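PDB 5DS0: peptidase M42 from Thaumarchaeota archaeon SCGC AB-539-E09, which probably removes amino acids from the N-terminal ends of peptides, as a metal-dependent TET aminopeptidase of the M42 family that assembles from twelve chains. Local coordinates for residues C[192-197]-C[335-340]; C[4-9]-C[184-189]. One frame throughout, in Å; residues are numbered along the deposited sequence.

Overall arrangement
Helix 179-197 serves both contacts, whose centres lie about 9 Å apart. Contact 2 is the buried one: near the middle of that helix, residues 184-189 meet the N-terminal helix 2-15 through mostly apolar packing, with the backbone oxygen of Ser6 at the edge of the Phe186 ring. Contact 1 is partly buried and lies farther out, its centre about 17 Å from the centre of the chain, against about 13 Å for contact 2. There the C-terminal end of the helix reaches helix 333-349 with an arginine that pairs with a glutamate over an isoleucine. Apolar packing thus gives way to a salt bridge toward the helix end, and Thr336 of contact 1 packs on Phe186.

Contact 1: residues C[192-197]-C[335-340]; sequences IRRMKD and DTENAI
Arg194 bridges segments 192-197 and 335-340 to pair with Glu337; the nearest CA atoms, of Arg194 and Ile340, are 9.2 Å apart, so a long side chain is needed. Its CB points toward the other helix, and the chain bends at chi2 and again at chi3. NE passes Ile340 CG2 at 3.9 Å. At CZ the guanidinium lies with one face over that methyl, Ile340 CG2 standing 3.7 Å from CZ, over the group's centre. NH1 donates to Glu337 OE2 at 2.8 Å, and NH2 donates to Glu337 OE1 at 2.9 Å on its syn lone pair, a nearly straight bond of 163°. The guanidinium and carboxylate planes are 21° apart, and NH1 and NH2 each take one oxygen, an end-on, two-pronged salt bridge. Glu337 sends CG anti to its backbone N (chi1 177°), then bends at chi2, and its two oxygens match the two N-H groups. A flat cation suits this place: its edge binds the acid while its face rests on a branched aliphatic residue. Cut back to alanine, Arg194 would probably leave the Glu337 carboxylate without its two-nitrogen grip and Ile340 CG2 without the flat group packed on it. Ile340 also packs on Val187, and Arg194 on Ile344. Such an end-on arginine-glutamate bridge, at the partly exposed margin of an interhelical interface, joins helices 179-197 and 333-349 of the M42 peptidase fold.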
ATOM      1  N   ILE C 192      57.099  14.249  -4.781  1.00 45.51           N
ATOM      2  CA  ILE C 192      57.961  15.222  -5.424  1.00 46.30           C
ATOM      3  C   ILE C 192      59.024  15.723  -4.456  1.00 48.26           C
ATOM      4  O   ILE C 192      60.188  15.859  -4.831  1.00 50.53           O
ATOM      5  CB  ILE C 192      57.144  16.392  -6.003  1.00 45.97           C
ATOM      6  CG1 ILE C 192      56.392  15.918  -7.247  1.00 45.73           C
ATOM      7  CG2 ILE C 192      58.039  17.556  -6.381  1.00 46.56           C
ATOM      8  CD1 ILE C 192      55.240  16.809  -7.647  1.00 45.83           C
ATOM      9  N   ARG C 193      58.637  15.986  -3.214  1.00 48.92           N
ATOM     10  CA  ARG C 193      59.596  16.472  -2.228  1.00 49.65           C
ATOM     11  C   ARG C 193      60.713  15.484  -2.043  1.00 49.67           C
ATOM     12  O   ARG C 193      61.881  15.849  -2.104  1.00 51.77           O
ATOM     13  CB  ARG C 193      58.934  16.725  -0.880  1.00 50.41           C
ATOM     14  CG  ARG C 193      59.915  17.214   0.178  1.00 51.08           C
ATOM     15  CD  ARG C 193      59.257  17.464   1.520  1.00 52.78           C
ATOM     16  NE  ARG C 193      58.823  16.242   2.193  1.00 56.82           N
ATOM     17  CZ  ARG C 193      59.605  15.377   2.837  1.00 59.80           C
ATOM     18  NH1 ARG C 193      60.914  15.560   2.917  1.00 60.37           N
ATOM     19  NH2 ARG C 193      59.046  14.297   3.384  1.00 61.27           N
ATOM     20  N   ARG C 194      60.351  14.231  -1.826  1.00 49.96           N
ATOM     21  CA  ARG C 194      61.333  13.189  -1.570  1.00 51.96           C
ATOM     22  C   ARG C 194      62.270  12.925  -2.727  1.00 53.08           C
ATOM     23  O   ARG C 194      63.439  12.609  -2.528  1.00 54.32           O
ATOM     24  CB  ARG C 194      60.651  11.889  -1.157  1.00 52.96           C
ATOM     25  CG  ARG C 194      60.526  11.872   0.378  1.00 54.90           C
ATOM     26  CD  ARG C 194      59.232  11.243   1.018  1.00 54.68           C
ATOM     27  NE  ARG C 194      59.277   9.791   0.924  1.00 55.21           N
ATOM     28  CZ  ARG C 194      58.561   8.909   1.629  1.00 55.45           C
ATOM     29  NH1 ARG C 194      58.777   7.651   1.346  1.00 56.14           N
ATOM     30  NH2 ARG C 194      57.651   9.211   2.584  1.00 56.30           N
HETATM   31  N   MSE C 195      61.755  13.057  -3.938  1.00 54.56           N
HETATM   32  CA  MSE C 195      62.570  12.851  -5.129  1.00 57.41           C
HETATM   33  C   MSE C 195      63.644  13.897  -5.229  1.00 57.41           C
HETATM   34  O   MSE C 195      64.778  13.586  -5.603  1.00 57.72           O
HETATM   35  CB  MSE C 195      61.666  12.831  -6.357  1.00 58.87           C
HETATM   36  CG  MSE C 195      60.925  11.506  -6.337  1.00 62.19           C
HETATM   37 SE   MSE C 195      60.007  11.145  -8.034  0.80 69.66          SE
HETATM   38  CE  MSE C 195      61.209   9.719  -8.695  1.00 72.40           C
ATOM     39  N   LYS C 196      63.307  15.141  -4.903  1.00 56.50           N
ATOM     40  CA  LYS C 196      64.303  16.189  -4.874  1.00 57.35           C
ATOM     41  C   LYS C 196      65.269  15.992  -3.709  1.00 57.67           C
ATOM     42  O   LYS C 196      66.475  15.970  -3.923  1.00 59.29           O
ATOM     43  CB  LYS C 196      63.664  17.564  -4.821  1.00 58.33           C
ATOM     44  CG  LYS C 196      64.707  18.667  -4.847  1.00 61.65           C
ATOM     45  CD  LYS C 196      64.250  19.885  -5.626  1.00 64.38           C
ATOM     46  CE  LYS C 196      65.405  20.849  -5.864  1.00 64.72           C
ATOM     47  NZ  LYS C 196      64.924  22.065  -6.568  1.00 65.80           N
ATOM     48  N   ASP C 197      64.746  15.805  -2.498  1.00 57.13           N
ATOM     49  CA  ASP C 197      65.586  15.629  -1.298  1.00 58.43           C
ATOM     50  C   ASP C 197      66.617  14.511  -1.389  1.00 58.95           C
ATOM     51  O   ASP C 197      67.738  14.670  -0.916  1.00 62.67           O
ATOM     52  CB  ASP C 197      64.735  15.385  -0.041  1.00 59.21           C
ATOM     53  CG  ASP C 197      64.429  16.662   0.723  1.00 61.23           C
ATOM     54  OD1 ASP C 197      65.190  17.653   0.598  1.00 66.47           O
ATOM     55  OD2 ASP C 197      63.430  16.691   1.463  1.00 59.87           O
ATOM     56  N   ASP C 335      49.335   2.888   4.962  1.00 37.93           N
ATOM     57  CA  ASP C 335      48.855   2.832   3.576  1.00 38.41           C
ATOM     58  C   ASP C 335      49.344   4.049   2.786  1.00 37.32           C
ATOM     59  O   ASP C 335      49.791   3.930   1.644  1.00 36.85           O
ATOM     60  CB  ASP C 335      47.324   2.832   3.513  1.00 40.21           C
ATOM     61  CG  ASP C 335      46.681   1.510   3.956  1.00 43.13           C
ATOM     62  OD1 ASP C 335      47.388   0.474   4.048  1.00 47.05           O
ATOM     63  OD2 ASP C 335      45.434   1.522   4.212  1.00 44.16           O
ATOM     64  N   THR C 336      49.243   5.221   3.409  1.00 36.75           N
ATOM     65  CA  THR C 336      49.671   6.484   2.816  1.00 35.95           C
ATOM     66  C   THR C 336      51.157   6.437   2.459  1.00 36.80           C
ATOM     67  O   THR C 336      51.558   6.782   1.350  1.00 36.03           O
ATOM     68  CB  THR C 336      49.423   7.647   3.799  1.00 35.78           C
ATOM     69  OG1 THR C 336      48.052   7.642   4.165  1.00 35.06           O
ATOM     70  CG2 THR C 336      49.763   8.991   3.190  1.00 35.10           C
ATOM     71  N   GLU C 337      51.972   6.012   3.414  1.00 38.15           N
ATOM     72  CA  GLU C 337      53.394   5.890   3.186  1.00 39.77           C
ATOM     73  C   GLU C 337      53.675   4.997   1.978  1.00 38.56           C
ATOM     74  O   GLU C 337      54.508   5.320   1.129  1.00 38.15           O
ATOM     75  CB  GLU C 337      54.072   5.347   4.449  1.00 42.69           C
ATOM     76  CG  GLU C 337      55.567   5.100   4.323  1.00 46.17           C
ATOM     77  CD  GLU C 337      56.353   6.326   3.871  1.00 48.72           C
ATOM     78  OE1 GLU C 337      55.850   7.472   4.055  1.00 50.14           O
ATOM     79  OE2 GLU C 337      57.491   6.152   3.362  1.00 49.96           O
ATOM     80  N   ASN C 338      52.999   3.857   1.925  1.00 37.97           N
ATOM     81  CA  ASN C 338      53.184   2.921   0.830  1.00 37.83           C
ATOM     82  C   ASN C 338      52.732   3.481  -0.502  1.00 37.21           C
ATOM     83  O   ASN C 338      53.295   3.134  -1.539  1.00 37.58           O
ATOM     84  CB  ASN C 338      52.464   1.602   1.115  1.00 37.65           C
ATOM     85  CG  ASN C 338      53.290   0.660   1.959  1.00 38.73           C
ATOM     86  OD1 ASN C 338      54.519   0.659   1.892  1.00 39.69           O
ATOM     87  ND2 ASN C 338      52.620  -0.178   2.726  1.00 39.38           N
ATOM     88  N   ALA C 339      51.701   4.312  -0.491  1.00 36.30           N
ATOM     89  CA  ALA C 339      51.274   4.963  -1.723  1.00 35.85           C
ATOM     90  C   ALA C 339      52.356   5.896  -2.220  1.00 36.15           C
ATOM     91  O   ALA C 339      52.622   5.969  -3.414  1.00 35.38           O
ATOM     92  CB  ALA C 339      49.984   5.727  -1.500  1.00 36.21           C
ATOM     93  N   ILE C 340      53.002   6.597  -1.293  1.00 37.46           N
ATOM     94  CA  ILE C 340      54.109   7.474  -1.653  1.00 38.35           C
ATOM     95  C   ILE C 340      55.258   6.648  -2.240  1.00 40.18           C
ATOM     96  O   ILE C 340      55.779   6.974  -3.306  1.00 39.81           O
ATOM     97  CB  ILE C 340      54.618   8.305  -0.466  1.00 38.56           C
ATOM     98  CG1 ILE C 340      53.564   9.312  -0.031  1.00 37.77           C
ATOM     99  CG2 ILE C 340      55.890   9.032  -0.872  1.00 39.52           C
ATOM    100  CD1 ILE C 340      53.854   9.912   1.324  1.00 38.64           C
TER

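Contact 2: residues C[4-9]-C[184-189]; sequences DKSMEL and GAFVLM
Phe186 reaches from helix 179-197 to helix 2-15 and meets Ser6 and Leu9. Its CE1 lies 3.4 Å from the backbone oxygen Ser6 O, which sits at the ring edge, near the ring plane; a rim that carries a slight positive charge suits a carbonyl oxygen. Leu9 comes to the same ring obliquely, its CD2 methyl 3.9 Å from Phe186 CD1. That methyl also faces selenomethionine Met189, with Leu9 CD2 lying 4.3 Å from Met189 CE. A branched leucine fits here, since one methyl can touch both a flat ring and a flexible selenoether chain. Phe186 carries CG anti to its backbone N (chi1 176°), which extends the ring across the space between helices whose local axes come no nearer than 11.6 Å.

Around this first shell, neighbouring side chains hold these in place. Phe186 also rests on Met10 of helix 2-15 and on Thr336 of helix 333-349, while Ile29 and Tyr33 of helix 24-34 pack against Leu9. The hydroxyl of the buried Ser6 ties the two helices together by a hydrogen bond to Glu190, one turn beyond Phe186; Glu190 also forms a salt bridge with Arg193.

At 152° between their directions, the segments form a nearly antiparallel helix-helix packing, bridged by side chains, that lays the N-terminal helix against helix 179-197. Asp180, in the first turn of that helix, binds both cobalt ions; the Phe186 side chain lies about 13 Å from a bound cobalt ion, outside the first shell of this dinuclear M42 peptidase site.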
ATOM      1  N   ASP C   4      58.027  15.946  11.188  1.00 70.04           N
ATOM      2  CA  ASP C   4      57.208  16.990  11.808  1.00 68.75           C
ATOM      3  C   ASP C   4      56.522  17.827  10.754  1.00 63.37           C
ATOM      4  O   ASP C   4      55.310  17.999  10.796  1.00 64.55           O
ATOM      5  CB  ASP C   4      58.065  17.926  12.661  1.00 71.65           C
ATOM      6  CG  ASP C   4      58.448  17.333  13.989  1.00 76.49           C
ATOM      7  OD1 ASP C   4      58.108  16.150  14.271  1.00 77.62           O
ATOM      8  OD2 ASP C   4      59.113  18.055  14.764  1.00 79.85           O
ATOM      9  N   LYS C   5      57.311  18.337   9.815  1.00 61.37           N
ATOM     10  CA  LYS C   5      56.800  19.168   8.723  1.00 60.31           C
ATOM     11  C   LYS C   5      55.777  18.465   7.856  1.00 54.84           C
ATOM     12  O   LYS C   5      54.839  19.095   7.406  1.00 54.59           O
ATOM     13  CB  LYS C   5      57.941  19.695   7.848  1.00 67.22           C
ATOM     14  CG  LYS C   5      58.666  20.861   8.478  1.00 74.33           C
ATOM     15  CD  LYS C   5      59.805  21.508   7.745  1.00 81.14           C
ATOM     16  CE  LYS C   5      60.143  22.842   8.494  1.00 87.86           C
ATOM     17  NZ  LYS C   5      59.575  23.966   7.709  1.00 92.99           N
ATOM     18  N   SER C   6      55.950  17.161   7.645  1.00 51.17           N
ATOM     19  CA  SER C   6      54.953  16.337   6.959  1.00 46.40           C
ATOM     20  C   SER C   6      53.634  16.251   7.714  1.00 46.00           C
ATOM     21  O   SER C   6      52.572  16.443   7.137  1.00 43.01           O
ATOM     22  CB  SER C   6      55.476  14.925   6.726  1.00 45.39           C
ATOM     23  OG  SER C   6      56.160  14.875   5.512  1.00 44.81           O
HETATM   24  N   MSE C   7      53.704  15.921   8.997  1.00 47.85           N
HETATM   25  CA  MSE C   7      52.502  15.803   9.802  1.00 51.56           C
HETATM   26  C   MSE C   7      51.861  17.136   9.995  1.00 46.63           C
HETATM   27  O   MSE C   7      50.642  17.197  10.109  1.00 47.87           O
HETATM   28  CB  MSE C   7      52.795  15.136  11.147  1.00 62.09           C
HETATM   29  CG  MSE C   7      52.996  13.626  10.965  1.00 74.10           C
HETATM   30 SE   MSE C   7      51.392  12.703  10.193  1.00 93.79          SE
HETATM   31  CE  MSE C   7      52.362  11.876   8.670  1.00 92.90           C
ATOM     32  N   GLU C   8      52.655  18.202  10.055  1.00 44.49           N
ATOM     33  CA  GLU C   8      52.111  19.569  10.180  1.00 45.82           C
ATOM     34  C   GLU C   8      51.390  19.950   8.889  1.00 39.83           C
ATOM     35  O   GLU C   8      50.376  20.612   8.932  1.00 37.69           O
ATOM     36  CB  GLU C   8      53.210  20.601  10.525  1.00 52.08           C
ATOM     37  CG  GLU C   8      52.773  22.008  11.116  1.00 60.73           C
ATOM     38  CD  GLU C   8      53.965  22.923  11.504  1.00 72.57           C
ATOM     39  OE1 GLU C   8      55.082  22.757  10.918  1.00 75.34           O
ATOM     40  OE2 GLU C   8      53.793  23.834  12.401  1.00 83.32           O
ATOM     41  N   LEU C   9      51.903  19.491   7.753  1.00 41.70           N
ATOM     42  CA  LEU C   9      51.229  19.700   6.488  1.00 39.03           C
ATOM     43  C   LEU C   9      49.909  18.950   6.449  1.00 38.96           C
ATOM     44  O   LEU C   9      48.874  19.535   6.169  1.00 38.45           O
ATOM     45  CB  LEU C   9      52.094  19.245   5.327  1.00 37.57           C
ATOM     46  CG  LEU C   9      51.416  19.280   3.956  1.00 36.15           C
ATOM     47  CD1 LEU C   9      51.105  20.706   3.569  1.00 36.07           C
ATOM     48  CD2 LEU C   9      52.270  18.627   2.889  1.00 35.62           C
ATOM     49  N   GLY C 184      45.416  12.499  -1.225  1.00 33.01           N
ATOM     50  CA  GLY C 184      46.010  12.282  -2.548  1.00 32.61           C
ATOM     51  C   GLY C 184      46.968  13.401  -2.936  1.00 32.57           C
ATOM     52  O   GLY C 184      48.045  13.149  -3.478  1.00 32.94           O
ATOM     53  N   ALA C 185      46.585  14.637  -2.639  1.00 31.86           N
ATOM     54  CA  ALA C 185      47.458  15.783  -2.853  1.00 31.49           C
ATOM     55  C   ALA C 185      48.684  15.674  -1.966  1.00 31.66           C
ATOM     56  O   ALA C 185      49.792  15.975  -2.386  1.00 31.95           O
ATOM     57  CB  ALA C 185      46.718  17.061  -2.538  1.00 31.60           C
ATOM     58  N   PHE C 186      48.482  15.217  -0.735  1.00 31.38           N
ATOM     59  CA  PHE C 186      49.578  15.009   0.197  1.00 31.79           C
ATOM     60  C   PHE C 186      50.596  14.027  -0.355  1.00 32.54           C
ATOM     61  O   PHE C 186      51.793  14.264  -0.271  1.00 32.96           O
ATOM     62  CB  PHE C 186      49.039  14.502   1.534  1.00 31.62           C
ATOM     63  CG  PHE C 186      50.108  14.162   2.535  1.00 31.36           C
ATOM     64  CD1 PHE C 186      50.622  15.137   3.372  1.00 31.39           C
ATOM     65  CD2 PHE C 186      50.563  12.859   2.659  1.00 31.27           C
ATOM     66  CE1 PHE C 186      51.587  14.824   4.303  1.00 31.85           C
ATOM     67  CE2 PHE C 186      51.522  12.533   3.592  1.00 31.41           C
ATOM     68  CZ  PHE C 186      52.036  13.517   4.416  1.00 32.00           C
ATOM     69  N   VAL C 187      50.113  12.924  -0.916  1.00 33.17           N
ATOM     70  CA  VAL C 187      50.985  11.909  -1.482  1.00 34.00           C
ATOM     71  C   VAL C 187      51.823  12.453  -2.625  1.00 34.76           C
ATOM     72  O   VAL C 187      53.026  12.253  -2.654  1.00 35.29           O
ATOM     73  CB  VAL C 187      50.175  10.720  -2.000  1.00 34.10           C
ATOM     74  CG1 VAL C 187      51.041   9.789  -2.840  1.00 34.30           C
ATOM     75  CG2 VAL C 187      49.592   9.946  -0.833  1.00 33.98           C
ATOM     76  N   LEU C 188      51.199  13.131  -3.579  1.00 35.55           N
ATOM     77  CA  LEU C 188      51.947  13.599  -4.737  1.00 37.08           C
ATOM     78  C   LEU C 188      52.960  14.674  -4.357  1.00 38.10           C
ATOM     79  O   LEU C 188      54.065  14.711  -4.898  1.00 38.12           O
ATOM     80  CB  LEU C 188      51.022  14.085  -5.850  1.00 37.47           C
ATOM     81  CG  LEU C 188      50.124  15.300  -5.617  1.00 37.93           C
ATOM     82  CD1 LEU C 188      50.773  16.615  -6.032  1.00 38.35           C
ATOM     83  CD2 LEU C 188      48.825  15.109  -6.388  1.00 38.29           C
HETATM   84  N   MSE C 189      52.594  15.528  -3.415  1.00 39.36           N
HETATM   85  CA  MSE C 189      53.526  16.532  -2.901  1.00 41.16           C
HETATM   86  C   MSE C 189      54.698  15.904  -2.190  1.00 41.39           C
HETATM   87  O   MSE C 189      55.830  16.341  -2.359  1.00 42.72           O
HETATM   88  CB  MSE C 189      52.800  17.468  -1.947  1.00 42.06           C
HETATM   89  CG  MSE C 189      51.992  18.469  -2.751  1.00 42.80           C
HETATM   90 SE   MSE C 189      51.266  19.839  -1.547  0.81 45.35          SE
HETATM   91  CE  MSE C 189      49.862  18.803  -0.634  1.00 44.31           C
TER